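Local coordinates for protein CRISPR pre-crRNA endoribonuclease Cas5d (PDB 3KG4) that probably cleaves CRISPR precursor transcripts as a metal-independent endoribonuclease, helping to supply the crRNAs of an adaptive antiviral defence, at residues Asp31-Ser36 and Tyr116-His121. Sequence-based numbering, arbitrary orientation.
Sequences DVITPS and YVIEAH
Ile33, in the extended lead-in to helix 35-45, faces Tyr116 on strand 114-124, their CA atoms 8.1 Å apart, a spacing filled by side chains. It is a worked case of a methyl group sitting on an aromatic face. Ile33 CG2 lies 3.8 Å from the centroid of the Tyr116 ring and only 6° off the ring normal, a CH-pi contact over the centre of one face. Chi1 of -170° sends CG1 anti to the backbone N and leaves CG2 between N and the carbonyl carbon, from where it, with CB, meets the ring. Ile33 CG2 also lies 4.2 Å from Ile118 CD1, while Val32 CB approaches Tyr116 CE1 obliquely at 4.3 Å. At the far end of the ring, a water donates to the carbonyl oxygen Asp31 O (2.7 Å) and hydrogen-bonds Tyr116 OH (2.6 Å), tying the phenol to the loop backbone. The Asp31 carboxylate forms a salt bridge with Arg186. Thr34 is the N-cap of helix 35-45, its OG1 bonded to Ala37 N, and Ile118 packs on Ala38 and Leu42. Loop and helix thus rest on the central antiparallel sheet, a helix-on-sheet core consistent with the ferredoxin-like fold of RAMP-type Cas5 proteins.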
ATOM      1  N   ASP A  31      -9.828  -5.618  -5.386  1.00 20.89           N
ATOM      2  CA  ASP A  31      -9.942  -6.551  -4.269  1.00 22.11           C
ATOM      3  C   ASP A  31      -8.979  -6.278  -3.138  1.00 20.72           C
ATOM      4  O   ASP A  31      -9.261  -6.680  -2.006  1.00 22.64           O
ATOM      5  CB  ASP A  31      -9.701  -8.015  -4.736  1.00 21.67           C
ATOM      6  CG  ASP A  31     -10.761  -8.528  -5.646  1.00 25.56           C
ATOM      7  OD1 ASP A  31     -11.644  -7.752  -6.063  1.00 24.82           O
ATOM      8  OD2 ASP A  31     -10.754  -9.767  -5.916  1.00 27.04           O
ATOM      9  N   VAL A  32      -7.876  -5.610  -3.439  1.00 19.94           N
ATOM     10  CA  VAL A  32      -6.825  -5.302  -2.468  1.00 19.32           C
ATOM     11  C   VAL A  32      -6.201  -3.955  -2.847  1.00 19.99           C
ATOM     12  O   VAL A  32      -6.393  -3.418  -3.949  1.00 18.74           O
ATOM     13  CB  VAL A  32      -5.688  -6.370  -2.493  1.00 18.20           C
ATOM     14  CG1 VAL A  32      -6.257  -7.835  -2.214  1.00 19.38           C
ATOM     15  CG2 VAL A  32      -4.973  -6.372  -3.849  1.00 21.12           C
ATOM     16  N   ILE A  33      -5.387  -3.456  -1.931  1.00 19.09           N
ATOM     17  CA  ILE A  33      -4.608  -2.266  -2.178  1.00 19.95           C
ATOM     18  C   ILE A  33      -3.613  -2.410  -3.347  1.00 20.83           C
ATOM     19  O   ILE A  33      -2.977  -3.463  -3.550  1.00 20.79           O
ATOM     20  CB  ILE A  33      -3.907  -1.822  -0.834  1.00 18.32           C
ATOM     21  CG1 ILE A  33      -3.273  -0.434  -0.991  1.00 20.21           C
ATOM     22  CG2 ILE A  33      -2.840  -2.838  -0.456  1.00 18.90           C
ATOM     23  CD1 ILE A  33      -2.938   0.260   0.329  1.00 23.47           C
ATOM     24  N   THR A  34      -3.524  -1.355  -4.154  1.00 21.15           N
ATOM     25  CA  THR A  34      -2.593  -1.271  -5.236  1.00 22.31           C
ATOM     26  C   THR A  34      -1.245  -0.807  -4.703  1.00 23.14           C
ATOM     27  O   THR A  34      -1.195  -0.167  -3.653  1.00 24.15           O
ATOM     28  CB  THR A  34      -3.066  -0.238  -6.288  1.00 22.35           C
ATOM     29  OG1 THR A  34      -3.306   1.026  -5.627  1.00 22.09           O
ATOM     30  CG2 THR A  34      -4.390  -0.724  -6.975  1.00 21.78           C
ATOM     31  N   PRO A  35      -0.150  -1.106  -5.435  1.00 23.74           N
ATOM     32  CA  PRO A  35       1.159  -0.554  -5.128  1.00 23.97           C
ATOM     33  C   PRO A  35       1.085   0.981  -5.088  1.00 24.24           C
ATOM     34  O   PRO A  35       1.673   1.604  -4.224  1.00 21.60           O
ATOM     35  CB  PRO A  35       2.001  -1.009  -6.313  1.00 25.41           C
ATOM     36  CG  PRO A  35       1.315  -2.367  -6.722  1.00 25.59           C
ATOM     37  CD  PRO A  35      -0.108  -2.109  -6.519  1.00 24.52           C
ATOM     38  N   SER A  36       0.343   1.557  -6.048  1.00 24.74           N
ATOM     39  CA  SER A  36       0.134   3.004  -6.159  1.00 25.44           C
ATOM     40  C   SER A  36      -0.408   3.607  -4.857  1.00 24.45           C
ATOM     41  O   SER A  36       0.161   4.569  -4.308  1.00 24.74           O
ATOM     42  CB  SER A  36      -0.826   3.280  -7.334  1.00 27.00           C
ATOM     43  OG  SER A  36      -0.819   4.649  -7.651  1.00 31.06           O
ATOM     44  N   TYR A 116      -3.603  -4.618   5.941  1.00 23.80           N
ATOM     45  CA  TYR A 116      -2.476  -5.071   5.166  1.00 23.09           C
ATOM     46  C   TYR A 116      -1.164  -4.849   5.906  1.00 24.01           C
ATOM     47  O   TYR A 116      -1.098  -4.024   6.815  1.00 24.21           O
ATOM     48  CB  TYR A 116      -2.385  -4.343   3.828  1.00 21.84           C
ATOM     49  CG  TYR A 116      -3.710  -4.253   3.075  1.00 22.53           C
ATOM     50  CD1 TYR A 116      -4.153  -5.303   2.266  1.00 21.84           C
ATOM     51  CD2 TYR A 116      -4.519  -3.131   3.176  1.00 22.72           C
ATOM     52  CE1 TYR A 116      -5.347  -5.227   1.623  1.00 18.65           C
ATOM     53  CE2 TYR A 116      -5.746  -3.067   2.501  1.00 22.34           C
ATOM     54  CZ  TYR A 116      -6.131  -4.105   1.714  1.00 20.60           C
ATOM     55  OH  TYR A 116      -7.346  -4.077   1.053  1.00 22.06           O
ATOM     56  N   VAL A 117      -0.131  -5.531   5.443  1.00 24.69           N
ATOM     57  CA  VAL A 117       1.245  -5.084   5.664  1.00 25.82           C
ATOM     58  C   VAL A 117       1.831  -4.706   4.330  1.00 25.04           C
ATOM     59  O   VAL A 117       1.729  -5.465   3.330  1.00 25.94           O
ATOM     60  CB  VAL A 117       2.148  -6.162   6.339  1.00 26.41           C
ATOM     61  CG1 VAL A 117       3.550  -5.602   6.577  1.00 26.51           C
ATOM     62  CG2 VAL A 117       1.520  -6.553   7.642  1.00 28.34           C
ATOM     63  N   ILE A 118       2.450  -3.530   4.314  1.00 24.88           N
ATOM     64  CA  ILE A 118       3.194  -3.024   3.169  1.00 24.93           C
ATOM     65  C   ILE A 118       4.668  -3.154   3.455  1.00 25.28           C
ATOM     66  O   ILE A 118       5.166  -2.622   4.478  1.00 25.16           O
ATOM     67  CB  ILE A 118       2.904  -1.541   2.957  1.00 24.34           C
ATOM     68  CG1 ILE A 118       1.399  -1.312   2.799  1.00 26.39           C
ATOM     69  CG2 ILE A 118       3.741  -1.000   1.797  1.00 23.41           C
ATOM     70  CD1 ILE A 118       0.727  -2.236   1.774  1.00 29.69           C
ATOM     71  N   GLU A 119       5.359  -3.876   2.579  1.00 25.89           N
ATOM     72  CA  GLU A 119       6.785  -4.050   2.691  1.00 26.95           C
ATOM     73  C   GLU A 119       7.421  -3.317   1.528  1.00 26.07           C
ATOM     74  O   GLU A 119       7.043  -3.556   0.392  1.00 27.45           O
ATOM     75  CB  GLU A 119       7.131  -5.535   2.652  1.00 27.32           C
ATOM     76  CG  GLU A 119       8.556  -5.826   2.952  1.00 29.48           C
ATOM     77  CD  GLU A 119       8.773  -7.357   3.156  1.00 31.61           C
ATOM     78  OE1 GLU A 119       8.170  -7.946   4.069  1.00 31.90           O
ATOM     79  OE2 GLU A 119       9.564  -7.937   2.391  1.00 36.12           O
ATOM     80  N   ALA A 120       8.384  -2.449   1.818  1.00 24.72           N
ATOM     81  CA  ALA A 120       8.921  -1.494   0.864  1.00 25.27           C
ATOM     82  C   ALA A 120      10.369  -1.148   1.175  1.00 25.97           C
ATOM     83  O   ALA A 120      10.845  -1.358   2.320  1.00 26.83           O
ATOM     84  CB  ALA A 120       8.049  -0.151   0.885  1.00 25.91           C
ATOM     85  N   HIS A 121      11.044  -0.586   0.188  1.00 26.73           N
ATOM     86  CA  HIS A 121      12.346   0.016   0.408  1.00 28.81           C
ATOM     87  C   HIS A 121      12.424   1.363  -0.323  1.00 30.55           C
ATOM     88  O   HIS A 121      11.539   1.713  -1.144  1.00 30.70           O
ATOM     89  CB  HIS A 121      13.459  -0.948  -0.051  1.00 28.80           C
ATOM     90  CG  HIS A 121      13.490  -1.188  -1.522  1.00 28.23           C
ATOM     91  ND1 HIS A 121      12.706  -2.134  -2.154  1.00 31.18           N
ATOM     92  CD2 HIS A 121      14.220  -0.604  -2.490  1.00 27.95           C
ATOM     93  CE1 HIS A 121      12.954  -2.105  -3.453  1.00 30.19           C
ATOM     94  NE2 HIS A 121      13.856  -1.168  -3.680  1.00 29.71           N
TER
HETATM   95  O   HOH W   1      -8.187  -6.453   0.515  1.00 25.44           O